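PDB 2WSH: endonuclease II from Enterobacteria phage t4, which nicks and cleaves cytosine-containing double-stranded DNA, contributing to breakdown of the host genome so that its nucleotides can be reused for phage DNA synthesis. Local coordinates for residues Leu34-Lys39 against Asn60-Ile65; Tyr40-Ala45 against Ala101-Asn106; Glu51-Gly56 against Pro134-Gln139. The protein carries 1 engineered substitution. All blocks are in the same frame, centred on the assembly; numbering follows the deposited sequence. Where two conformers were deposited one is given.

Contact 1. Residues Leu34-Lys39 against Asn60-Ile65. With PO4 (phosphate ion), chain E.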
loop_
_atom_site.group_PDB
_atom_site.type_symbol
_atom_site.label_atom_id
_atom_site.label_comp_id
_atom_site.label_asym_id
_atom_site.label_seq_id
_atom_site.Cartn_x
_atom_site.Cartn_y
_atom_site.Cartn_z
ATOM N N LEU A 34 -27.588 13.562 -20.971
ATOM C CA LEU A 34 -26.156 13.717 -20.787
ATOM C C LEU A 34 -25.377 12.799 -21.717
ATOM O O LEU A 34 -25.472 11.574 -21.623
ATOM C CB LEU A 34 -25.777 13.419 -19.337
ATOM C CG LEU A 34 -26.596 14.138 -18.267
ATOM C CD1 LEU A 34 -26.208 13.638 -16.889
ATOM C CD2 LEU A 34 -26.423 15.649 -18.370
ATOM N N SER A 35 -24.611 13.398 -22.622
ATOM C CA SER A 35 -23.693 12.636 -23.454
ATOM C C SER A 35 -22.313 12.707 -22.816
ATOM O O SER A 35 -21.595 13.697 -22.963
ATOM C CB SER A 35 -23.666 13.182 -24.883
ATOM O OG SER A 35 -23.214 12.194 -25.795
ATOM N N ILE A 36 -21.958 11.656 -22.087
ATOM C CA ILE A 36 -20.720 11.634 -21.320
ATOM C C ILE A 36 -20.168 10.217 -21.238
ATOM O O ILE A 36 -20.929 9.258 -21.109
ATOM C CB ILE A 36 -20.952 12.159 -19.892
ATOM C CG1 ILE A 36 -22.187 11.493 -19.283
ATOM C CG2 ILE A 36 -21.115 13.673 -19.894
ATOM C CD1 ILE A 36 -22.704 12.175 -18.035
ATOM N N PRO A 37 -18.837 10.079 -21.323
ATOM C CA PRO A 37 -18.217 8.764 -21.147
ATOM C C PRO A 37 -18.358 8.355 -19.691
ATOM O O PRO A 37 -18.638 9.201 -18.844
ATOM C CB PRO A 37 -16.741 9.021 -21.473
ATOM C CG PRO A 37 -16.694 10.368 -22.132
ATOM C CD PRO A 37 -17.840 11.133 -21.560
ATOM N N ASN A 38 -18.187 7.077 -19.381
ATOM C CA ASN A 38 -18.337 6.667 -17.991
ATOM C C ASN A 38 -17.040 6.813 -17.205
ATOM O O ASN A 38 -15.948 6.838 -17.770
ATOM C CB ASN A 38 -18.909 5.254 -17.869
ATOM C CG ASN A 38 -19.807 5.094 -16.651
ATOM O OD1 ASN A 38 -20.668 4.216 -16.610
ATOM N ND2 ASN A 38 -19.617 5.955 -15.657
ATOM N N LYS A 39 -17.184 6.918 -15.893
ATOM C CA LYS A 39 -16.076 7.178 -14.994
ATOM C C LYS A 39 -16.370 6.414 -13.712
ATOM O O LYS A 39 -17.422 6.597 -13.102
ATOM C CB LYS A 39 -15.936 8.680 -14.738
ATOM C CG LYS A 39 -14.559 9.101 -14.248
ATOM C CD LYS A 39 -14.251 10.532 -14.650
ATOM C CE LYS A 39 -13.680 10.608 -16.060
ATOM N NZ LYS A 39 -12.228 10.262 -16.094
ATOM N N ASN A 60 -19.640 4.290 -9.994
ATOM C CA ASN A 60 -20.096 4.546 -11.359
ATOM C C ASN A 60 -20.778 5.907 -11.486
ATOM O O ASN A 60 -21.962 6.054 -11.178
ATOM C CB ASN A 60 -21.049 3.429 -11.796
ATOM C CG ASN A 60 -21.437 3.522 -13.258
ATOM O OD1 ASN A 60 -21.442 4.601 -13.850
ATOM N ND2 ASN A 60 -21.789 2.385 -13.844
ATOM N N LEU A 61 -20.030 6.895 -11.964
ATOM C CA LEU A 61 -20.486 8.284 -11.934
ATOM C C LEU A 61 -21.610 8.593 -12.920
ATOM O O LEU A 61 -22.526 9.359 -12.607
ATOM C CB LEU A 61 -19.312 9.241 -12.152
ATOM C CG LEU A 61 -19.618 10.729 -11.982
ATOM C CD1 LEU A 61 -20.173 11.008 -10.592
ATOM C CD2 LEU A 61 -18.368 11.560 -12.242
ATOM N N ARG A 62 -21.544 8.008 -14.111
ATOM C CA ARG A 62 -22.581 8.257 -15.103
ATOM C C ARG A 62 -23.921 7.763 -14.570
ATOM O O ARG A 62 -24.956 8.404 -14.759
ATOM C CB ARG A 62 -22.248 7.594 -16.445
ATOM C CG ARG A 62 -23.127 8.075 -17.593
ATOM C CD ARG A 62 -22.674 7.515 -18.930
ATOM N NE ARG A 62 -22.896 6.076 -19.028
ATOM C CZ ARG A 62 -22.579 5.342 -20.091
ATOM N NH1 ARG A 62 -22.023 5.913 -21.151
ATOM N NH2 ARG A 62 -22.817 4.035 -20.094
ATOM N N LYS A 63 -23.899 6.619 -13.895
ATOM C CA LYS A 63 -25.114 6.083 -13.293
ATOM C C LYS A 63 -25.649 6.974 -12.174
ATOM O O LYS A 63 -26.850 7.232 -12.105
ATOM C CB LYS A 63 -24.901 4.655 -12.786
ATOM C CG LYS A 63 -25.360 3.584 -13.767
ATOM C CD LYS A 63 -25.381 2.202 -13.127
ATOM C CE LYS A 63 -26.425 2.110 -12.021
ATOM N NZ LYS A 63 -26.579 0.715 -11.519
ATOM N N ARG A 64 -24.753 7.445 -11.311
ATOM C CA ARG A 64 -25.137 8.285 -10.178
ATOM C C ARG A 64 -25.763 9.608 -10.620
ATOM O O ARG A 64 -26.791 10.025 -10.086
ATOM C CB ARG A 64 -23.931 8.552 -9.274
ATOM C CG ARG A 64 -24.260 9.285 -7.977
ATOM C CD ARG A 64 -25.101 8.425 -7.039
ATOM N NE ARG A 64 -24.592 7.059 -6.943
ATOM C CZ ARG A 64 -23.648 6.660 -6.095
ATOM N NH1 ARG A 64 -23.090 7.518 -5.253
ATOM N NH2 ARG A 64 -23.258 5.395 -6.095
ATOM N N ILE A 65 -25.139 10.266 -11.591
ATOM C CA ILE A 65 -25.652 11.529 -12.103
ATOM C C ILE A 65 -27.017 11.336 -12.756
ATOM O O ILE A 65 -27.948 12.104 -12.508
ATOM C CB ILE A 65 -24.695 12.193 -13.114
ATOM C CG1 ILE A 65 -23.306 12.378 -12.498
ATOM C CG2 ILE A 65 -25.263 13.525 -13.580
ATOM C CD1 ILE A 65 -23.335 12.739 -11.040
HETATM P P PO4 E . -24.460 9.212 -2.932
HETATM O O1 PO4 E . -23.537 10.147 -2.189
HETATM O O2 PO4 E . -24.053 7.779 -2.675
HETATM O O3 PO4 E . -25.896 9.409 -2.500
HETATM O O4 PO4 E . -24.332 9.534 -4.399
#

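Contact 2. Residues Tyr40-Ala45 against Ala101-Asn106. With PO4 (phosphate ion), chain E.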
loop_
_atom_site.group_PDB
_atom_site.type_symbol
_atom_site.label_atom_id
_atom_site.label_comp_id
_atom_site.label_asym_id
_atom_site.label_seq_id
_atom_site.Cartn_x
_atom_site.Cartn_y
_atom_site.Cartn_z
ATOM N N TYR A 40 -15.450 5.538 -13.320
ATOM C CA TYR A 40 -15.696 4.618 -12.219
ATOM C C TYR A 40 -14.783 4.891 -11.032
ATOM O O TYR A 40 -13.665 5.377 -11.196
ATOM C CB TYR A 40 -15.500 3.174 -12.686
ATOM C CG TYR A 40 -16.197 2.845 -13.987
ATOM C CD1 TYR A 40 -17.516 2.411 -14.002
ATOM C CD2 TYR A 40 -15.534 2.968 -15.202
ATOM C CE1 TYR A 40 -18.159 2.108 -15.192
ATOM C CE2 TYR A 40 -16.168 2.669 -16.398
ATOM C CZ TYR A 40 -17.478 2.238 -16.386
ATOM O OH TYR A 40 -18.109 1.942 -17.573
ATOM N N ASN A 41 -15.275 4.578 -9.838
ATOM C CA ASN A 41 -14.449 4.609 -8.635
ATOM C C ASN A 41 -13.871 5.993 -8.343
ATOM O O ASN A 41 -12.655 6.171 -8.304
ATOM C CB ASN A 41 -13.320 3.583 -8.765
ATOM C CG ASN A 41 -12.741 3.175 -7.428
ATOM O OD1 ASN A 41 -11.610 2.696 -7.353
ATOM N ND2 ASN A 41 -13.514 3.360 -6.362
ATOM N N VAL A 42 -14.742 6.975 -8.136
ATOM C CA VAL A 42 -14.284 8.347 -7.946
ATOM C C VAL A 42 -14.934 9.045 -6.760
ATOM O O VAL A 42 -16.008 8.657 -6.291
ATOM C CB VAL A 42 -14.575 9.218 -9.188
ATOM C CG1 VAL A 42 -13.849 8.677 -10.411
ATOM C CG2 VAL A 42 -16.074 9.293 -9.432
ATOM N N ILE A 43 -14.263 10.085 -6.285
ATOM C CA ILE A 43 -14.888 11.075 -5.427
ATOM C C ILE A 43 -15.497 12.094 -6.369
ATOM O O ILE A 43 -14.838 12.555 -7.299
ATOM C CB ILE A 43 -13.859 11.778 -4.533
ATOM C CG1 ILE A 43 -13.294 10.800 -3.502
ATOM C CG2 ILE A 43 -14.477 12.999 -3.854
ATOM C CD1 ILE A 43 -14.346 10.197 -2.592
ATOM N N TYR A 44 -16.763 12.425 -6.164
ATOM C CA TYR A 44 -17.363 13.461 -6.985
ATOM C C TYR A 44 -17.750 14.675 -6.162
ATOM O O TYR A 44 -17.972 14.582 -4.959
ATOM C CB TYR A 44 -18.526 12.929 -7.829
ATOM C CG TYR A 44 -19.805 12.593 -7.092
ATOM C CD1 TYR A 44 -20.825 13.529 -6.977
ATOM C CD2 TYR A 44 -20.011 11.329 -6.554
ATOM C CE1 TYR A 44 -22.007 13.226 -6.332
ATOM C CE2 TYR A 44 -21.193 11.017 -5.899
ATOM C CZ TYR A 44 -22.185 11.972 -5.796
ATOM O OH TYR A 44 -23.362 11.677 -5.157
ATOM N N ALA A 45 -17.793 15.822 -6.822
ATOM C CA ALA A 45 -18.105 17.066 -6.151
ATOM C C ALA A 45 -19.236 17.748 -6.896
ATOM O O ALA A 45 -19.226 17.825 -8.123
ATOM C CB ALA A 45 -16.878 17.964 -6.101
ATOM N N ALA A 101 -15.105 15.278 -10.877
ATOM C CA ALA A 101 -14.690 13.944 -10.461
ATOM C C ALA A 101 -13.204 13.898 -10.143
ATOM O O ALA A 101 -12.390 14.456 -10.877
ATOM C CB ALA A 101 -15.031 12.928 -11.531
ATOM N N ARG A 102 -12.861 13.226 -9.049
ATOM C CA ARG A 102 -11.468 12.978 -8.694
ATOM C C ARG A 102 -11.206 11.479 -8.723
ATOM O O ARG A 102 -11.754 10.730 -7.916
ATOM C CB ARG A 102 -11.147 13.550 -7.315
ATOM C CG ARG A 102 -9.839 13.040 -6.719
ATOM C CD ARG A 102 -9.555 13.684 -5.363
ATOM N NE ARG A 102 -8.536 12.957 -4.608
ATOM C CZ ARG A 102 -7.240 13.257 -4.606
ATOM N NH1 ARG A 102 -6.790 14.288 -5.310
ATOM N NH2 ARG A 102 -6.395 12.531 -3.889
ATOM N N GLN A 103 -10.381 11.038 -9.667
ATOM C CA GLN A 103 -10.162 9.607 -9.864
ATOM C C GLN A 103 -9.443 8.970 -8.684
ATOM O O GLN A 103 -8.371 9.418 -8.281
ATOM C CB GLN A 103 -9.384 9.345 -11.154
ATOM C CG GLN A 103 -9.250 7.864 -11.502
ATOM C CD GLN A 103 -10.585 7.199 -11.788
ATOM O OE1 GLN A 103 -11.278 7.555 -12.740
ATOM N NE2 GLN A 103 -10.943 6.216 -10.970
ATOM N N CYS A 104 -10.046 7.926 -8.129
ATOM C CA CYS A 104 -9.411 7.161 -7.064
ATOM C C CYS A 104 -9.051 5.767 -7.578
ATOM O O CYS A 104 -9.346 5.428 -8.721
ATOM C CB CYS A 104 -10.321 7.073 -5.837
ATOM S SG CYS A 104 -10.496 8.630 -4.908
ATOM N N PHE A 105 -8.421 4.962 -6.732
ATOM C CA PHE A 105 -7.928 3.660 -7.163
ATOM C C PHE A 105 -8.132 2.606 -6.086
ATOM O O PHE A 105 -8.804 2.847 -5.082
ATOM C CB PHE A 105 -6.444 3.759 -7.511
ATOM C CG PHE A 105 -5.598 4.254 -6.379
ATOM C CD1 PHE A 105 -4.875 3.368 -5.599
ATOM C CD2 PHE A 105 -5.547 5.603 -6.078
ATOM C CE1 PHE A 105 -4.105 3.819 -4.550
ATOM C CE2 PHE A 105 -4.778 6.061 -5.031
ATOM C CZ PHE A 105 -4.058 5.167 -4.266
ATOM N N ASN A 106 -7.543 1.436 -6.297
ATOM C CA ASN A 106 -7.655 0.346 -5.337
ATOM C C ASN A 106 -6.308 -0.149 -4.829
ATOM O O ASN A 106 -5.318 -0.155 -5.559
ATOM C CB ASN A 106 -8.459 -0.805 -5.940
ATOM C CG ASN A 106 -9.924 -0.458 -6.106
ATOM O OD1 ASN A 106 -10.701 -0.527 -5.154
ATOM N ND2 ASN A 106 -10.307 -0.077 -7.316
HETATM P P PO4 E . -24.460 9.212 -2.932
HETATM O O1 PO4 E . -23.537 10.147 -2.189
HETATM O O2 PO4 E . -24.053 7.779 -2.675
HETATM O O3 PO4 E . -25.896 9.409 -2.500
HETATM O O4 PO4 E . -24.332 9.534 -4.399
HETATM O O HOH W 1 -12.580 5.563 -14.306
#

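Contact 3. Residues Glu51-Gly56 against Pro134-Gln139. With PO4 (phosphate ion), chain E.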
loop_
_atom_site.group_PDB
_atom_site.type_symbol
_atom_site.label_atom_id
_atom_site.label_comp_id
_atom_site.label_asym_id
_atom_site.label_seq_id
_atom_site.Cartn_x
_atom_site.Cartn_y
_atom_site.Cartn_z
ATOM N N GLU A 51 -19.420 26.937 -6.285
ATOM C CA GLU A 51 -19.181 26.731 -4.862
ATOM C C GLU A 51 -19.518 25.301 -4.458
ATOM O O GLU A 51 -20.592 24.790 -4.778
ATOM C CB GLU A 51 -19.949 27.754 -4.025
ATOM C CG GLU A 51 -19.558 29.193 -4.346
ATOM C CD GLU A 51 -20.252 30.216 -3.463
ATOM O OE1 GLU A 51 -20.467 29.929 -2.266
ATOM O OE2 GLU A 51 -20.575 31.311 -3.971
ATOM N N LEU A 52 -18.579 24.654 -3.777
ATOM C CA LEU A 52 -18.729 23.265 -3.368
ATOM C C LEU A 52 -19.899 23.104 -2.401
ATOM O O LEU A 52 -19.941 23.759 -1.363
ATOM C CB LEU A 52 -17.444 22.784 -2.696
ATOM C CG LEU A 52 -17.392 21.331 -2.219
ATOM C CD1 LEU A 52 -17.432 20.393 -3.409
ATOM C CD2 LEU A 52 -16.141 21.087 -1.387
ATOM N N VAL A 53 -20.841 22.228 -2.738
ATOM C CA VAL A 53 -21.957 21.955 -1.838
ATOM C C VAL A 53 -21.986 20.514 -1.339
ATOM O O VAL A 53 -22.625 20.216 -0.333
ATOM C CB VAL A 53 -23.318 22.311 -2.469
ATOM C CG1 VAL A 53 -23.355 23.782 -2.844
ATOM C CG2 VAL A 53 -23.606 21.427 -3.683
ATOM N N TYR A 54 -21.289 19.617 -2.029
ATOM C CA TYR A 54 -21.383 18.202 -1.685
ATOM C C TYR A 54 -20.208 17.369 -2.179
ATOM O O TYR A 54 -19.747 17.529 -3.307
ATOM C CB TYR A 54 -22.682 17.614 -2.242
ATOM C CG TYR A 54 -22.921 16.168 -1.864
ATOM C CD1 TYR A 54 -23.331 15.826 -0.581
ATOM C CD2 TYR A 54 -22.746 15.145 -2.792
ATOM C CE1 TYR A 54 -23.558 14.507 -0.230
ATOM C CE2 TYR A 54 -22.971 13.822 -2.451
ATOM C CZ TYR A 54 -23.376 13.510 -1.168
ATOM O OH TYR A 54 -23.606 12.200 -0.814
ATOM N N ILE A 55 -19.739 16.472 -1.318
ATOM C CA ILE A 55 -18.733 15.486 -1.690
ATOM C C ILE A 55 -19.354 14.100 -1.605
ATOM O O ILE A 55 -19.844 13.698 -0.549
ATOM C CB ILE A 55 -17.517 15.529 -0.747
ATOM C CG1 ILE A 55 -16.691 16.792 -0.985
ATOM C CG2 ILE A 55 -16.644 14.290 -0.945
ATOM C CD1 ILE A 55 -15.913 16.769 -2.280
ATOM N N GLY A 56 -19.356 13.380 -2.721
ATOM C CA GLY A 56 -19.870 12.026 -2.747
ATOM C C GLY A 56 -18.826 11.032 -3.214
ATOM O O GLY A 56 -17.755 11.419 -3.678
ATOM N N PRO A 134 -18.915 20.359 3.448
ATOM C CA PRO A 134 -19.882 20.793 2.435
ATOM C C PRO A 134 -21.288 20.795 3.028
ATOM O O PRO A 134 -21.607 19.916 3.822
ATOM C CB PRO A 134 -19.756 19.727 1.341
ATOM C CG PRO A 134 -18.450 19.033 1.611
ATOM C CD PRO A 134 -18.263 19.090 3.088
ATOM N N PRO A 135 -22.117 21.776 2.645
ATOM C CA PRO A 135 -23.444 22.005 3.233
ATOM C C PRO A 135 -24.371 20.800 3.113
ATOM O O PRO A 135 -25.141 20.512 4.033
ATOM C CB PRO A 135 -23.998 23.165 2.395
ATOM C CG PRO A 135 -22.797 23.826 1.815
ATOM C CD PRO A 135 -21.831 22.720 1.555
ATOM N N TRP A 136 -24.301 20.103 1.986
ATOM C CA TRP A 136 -25.235 19.017 1.704
ATOM C C TRP A 136 -24.825 17.688 2.323
ATOM O O TRP A 136 -25.563 16.711 2.238
ATOM C CB TRP A 136 -25.391 18.843 0.197
ATOM C CG TRP A 136 -26.019 20.011 -0.467
ATOM C CD1 TRP A 136 -26.326 21.215 0.101
ATOM C CD2 TRP A 136 -26.392 20.105 -1.842
ATOM N NE1 TRP A 136 -26.886 22.048 -0.836
ATOM C CE2 TRP A 136 -26.937 21.391 -2.039
ATOM C CE3 TRP A 136 -26.333 19.222 -2.924
ATOM C CZ2 TRP A 136 -27.411 21.819 -3.275
ATOM C CZ3 TRP A 136 -26.806 19.647 -4.151
ATOM C CH2 TRP A 136 -27.339 20.935 -4.316
ATOM N N ASN A 137 -23.644 17.650 2.929
ATOM C CA ASN A 137 -23.176 16.445 3.601
ATOM C C ASN A 137 -23.661 16.399 5.045
ATOM O O ASN A 137 -23.172 17.143 5.893
ATOM C CB ASN A 137 -21.651 16.367 3.563
ATOM C CG ASN A 137 -21.126 15.960 2.200
ATOM O OD1 ASN A 137 -20.732 16.804 1.393
ATOM N ND2 ASN A 137 -21.138 14.661 1.929
ATOM N N ILE A 138 -24.628 15.527 5.313
ATOM C CA ILE A 138 -25.174 15.383 6.658
ATOM C C ILE A 138 -24.187 14.626 7.529
ATOM O O ILE A 138 -23.930 13.446 7.301
ATOM C CB ILE A 138 -26.511 14.625 6.648
ATOM C CG1 ILE A 138 -27.446 15.199 5.581
ATOM C CG2 ILE A 138 -27.169 14.679 8.020
ATOM C CD1 ILE A 138 -27.771 16.656 5.779
ATOM N N GLN A 139 -23.636 15.310 8.527
ATOM C CA GLN A 139 -22.635 14.711 9.405
ATOM C C GLN A 139 -23.258 14.125 10.671
ATOM O O GLN A 139 -24.042 14.784 11.353
ATOM C CB GLN A 139 -21.564 15.739 9.770
ATOM C CG GLN A 139 -20.926 16.403 8.561
ATOM C CD GLN A 139 -19.819 17.360 8.944
ATOM O OE1 GLN A 139 -19.222 17.237 10.012
ATOM N NE2 GLN A 139 -19.537 18.322 8.070
HETATM P P PO4 E . -24.460 9.212 -2.932
HETATM O O1 PO4 E . -23.537 10.147 -2.189
HETATM O O2 PO4 E . -24.053 7.779 -2.675
HETATM O O3 PO4 E . -25.896 9.409 -2.500
HETATM O O4 PO4 E . -24.332 9.534 -4.399
#

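Contact 1. Residues Leu34-Lys39 against Asn60-Ile65
Lys39 and Leu61 are joined by a backbone hydrogen bond. Leu61 N donates to Lys39 O at 2.9 Å. Leu61 CB also rests near that carbonyl, and its side chain packs on Tyr20, Tyr44 and Ala101. Arg62 carries most of the side-chain contact. Its CG stands anti to the backbone N (chi1 -167°), which sends the aliphatic chain out along the loop. There it slides past Ile36 in the opposite direction, with Arg62 CG 3.9 Å from Ile36 CG1. The chain then bends at chi3 (68°). This turn sets the guanidinium with Ile36 O at its edge, in plane, while the Asn38 side chain lies over one face. The loop Leu34-Lys39 leads into the first strand of the GIY-YIG core, and helix 61-73 follows the second strand. The contact therefore lays the incoming loop over the first turn of that helix. Asn60 is the N-cap: its OD1 accepts from Lys63 N at 3.2 Å, with the donor above the carbonyl plane. Farther along, Leu34 and Ile65 cross at about a right angle. Their methyls are tight, with Leu34 CD1 3.4 Å from Ile65 CG2. Beyond them, Ile65 packs on Phe99 and Leu34 on Leu23. Arg64 takes no part in the loop contact; bends at chi2 and chi3 bring its NH1 to phosphate O4. The same NH1 also donates to the carbonyl of Lys57.

Contact 2. Residues Tyr40-Ala45 against Ala101-Asn106
Ala101 sits opposite Tyr44 as an antiparallel, non-hydrogen-bonded pair. Its CB lies 4.3 Å from Val42 CG2, on the sheet face that also carries Tyr44 and Gln103. Leu61 of helix 61-73 packs on this face. Tyr44 CG is placed between its backbone N and carbonyl carbon (chi1 72°), and the ring leads away from Ala101 to the phosphate, which receives a very short bond from Tyr44 OH. Arg102 forms the hydrogen-bonded pair with Ile43. Arg102 N donates to Ile43 O at 2.7 Å and Ile43 N to Arg102 O at 3.1 Å. Both side chains point to the other face, where Phe17 touches them. The guanidinium of Arg102 runs on to salt bridges with Glu124 and with Glu112 of the fourth subunit. Strand 42-48 holds the first half of the GIY-YIG signature, here Val42-Ile43-Tyr44, and strand 97-111 flanks it in the central antiparallel sheet. Gln103 pairs with Val42. Its chain bends at chi2 (64°), which turns the amide back over the strand end. NE2 of Gln103 donates to Tyr40 O at 2.9 Å and to its neighbour Cys104 O at 2.9 Å, both partners close to the amide plane. Its OE1 accepts from a water that in turn accepts from Tyr40 N. Cys104 N continues the pairing to Asn41 O at 3.1 Å, and Cys104 SG packs on Ile43 CG1. Phe105 turns away to meet Phe105 of the second subunit. Asn106 brings ND2 to 3.1 Å from Asn41 OD1, the two amide planes only 13° apart, and its backbone extends the sheet into the third subunit.

Contact 3. Residues Glu51-Gly56 against Pro134-Gln139
The YIG half of the GIY-YIG signature, Tyr54-Ile55-Gly56 on strand 51-58, is flanked here by a type I beta turn from Pro134 to Asn137. The turn follows helix 121-132 and lies near the C-terminus. Trp136 N donates to Val53 O at 2.9 Å. Val53 and Tyr54 both face Ile46 in a classic beta bulge. Val53 also meets the indole. Its CG2 stands 3.4 Å from the centroid of the Trp136 six-membered ring, 6° off the ring normal, so this is a CH-pi contact over the face. Leu86 and Ile87 of helix 82-92 also touch the indole. Pro134 CG packs against Ile55 CG1 at 3.9 Å. Tyr54 CG is anti to the backbone N (chi1 -176°), which carries the ring past Trp136 CB to the Asn137 amide. The two side chains cross at about a right angle, yet ring and amide planes are only 6° apart. The ring points on to the phosphate, whose O1 lies at its edge and takes a very short bond from Tyr54 OH. Asn137 grips the strand like a neighbouring backbone would, using both ends of its amide on one residue. Its ND2 donates to Ile55 O at 3.0 Å. Its OD1 accepts from Ile55 N at 2.9 Å, in the carbonyl plane and on a lone pair.

How the contacts relate
All three contacts reach the same phosphate, probably from the crystallisation liquor. Contact 1 gives it Arg64, contact 2 Tyr44 and contact 3 Tyr54; Lys83 is a further donor. The two tyrosines belong to the two halves of the GIY-YIG signature, so the ion probably marks the active-site region. Strands 42-48 and 51-58, one from each of contacts 2 and 3, are neighbours in the sheet: Tyr44 N lies 2.9 Å from Gly56 O, a probable hydrogen bond, and the contact centres are about 16 Å apart. Contacts 1 and 2 have centres about 12 Å apart and meet where Leu61 CD2 packs 3.7 Å from Ala101 CB. Contacts 1 and 3, with centres about 20 Å apart, lie on opposite sides of the chain's centre.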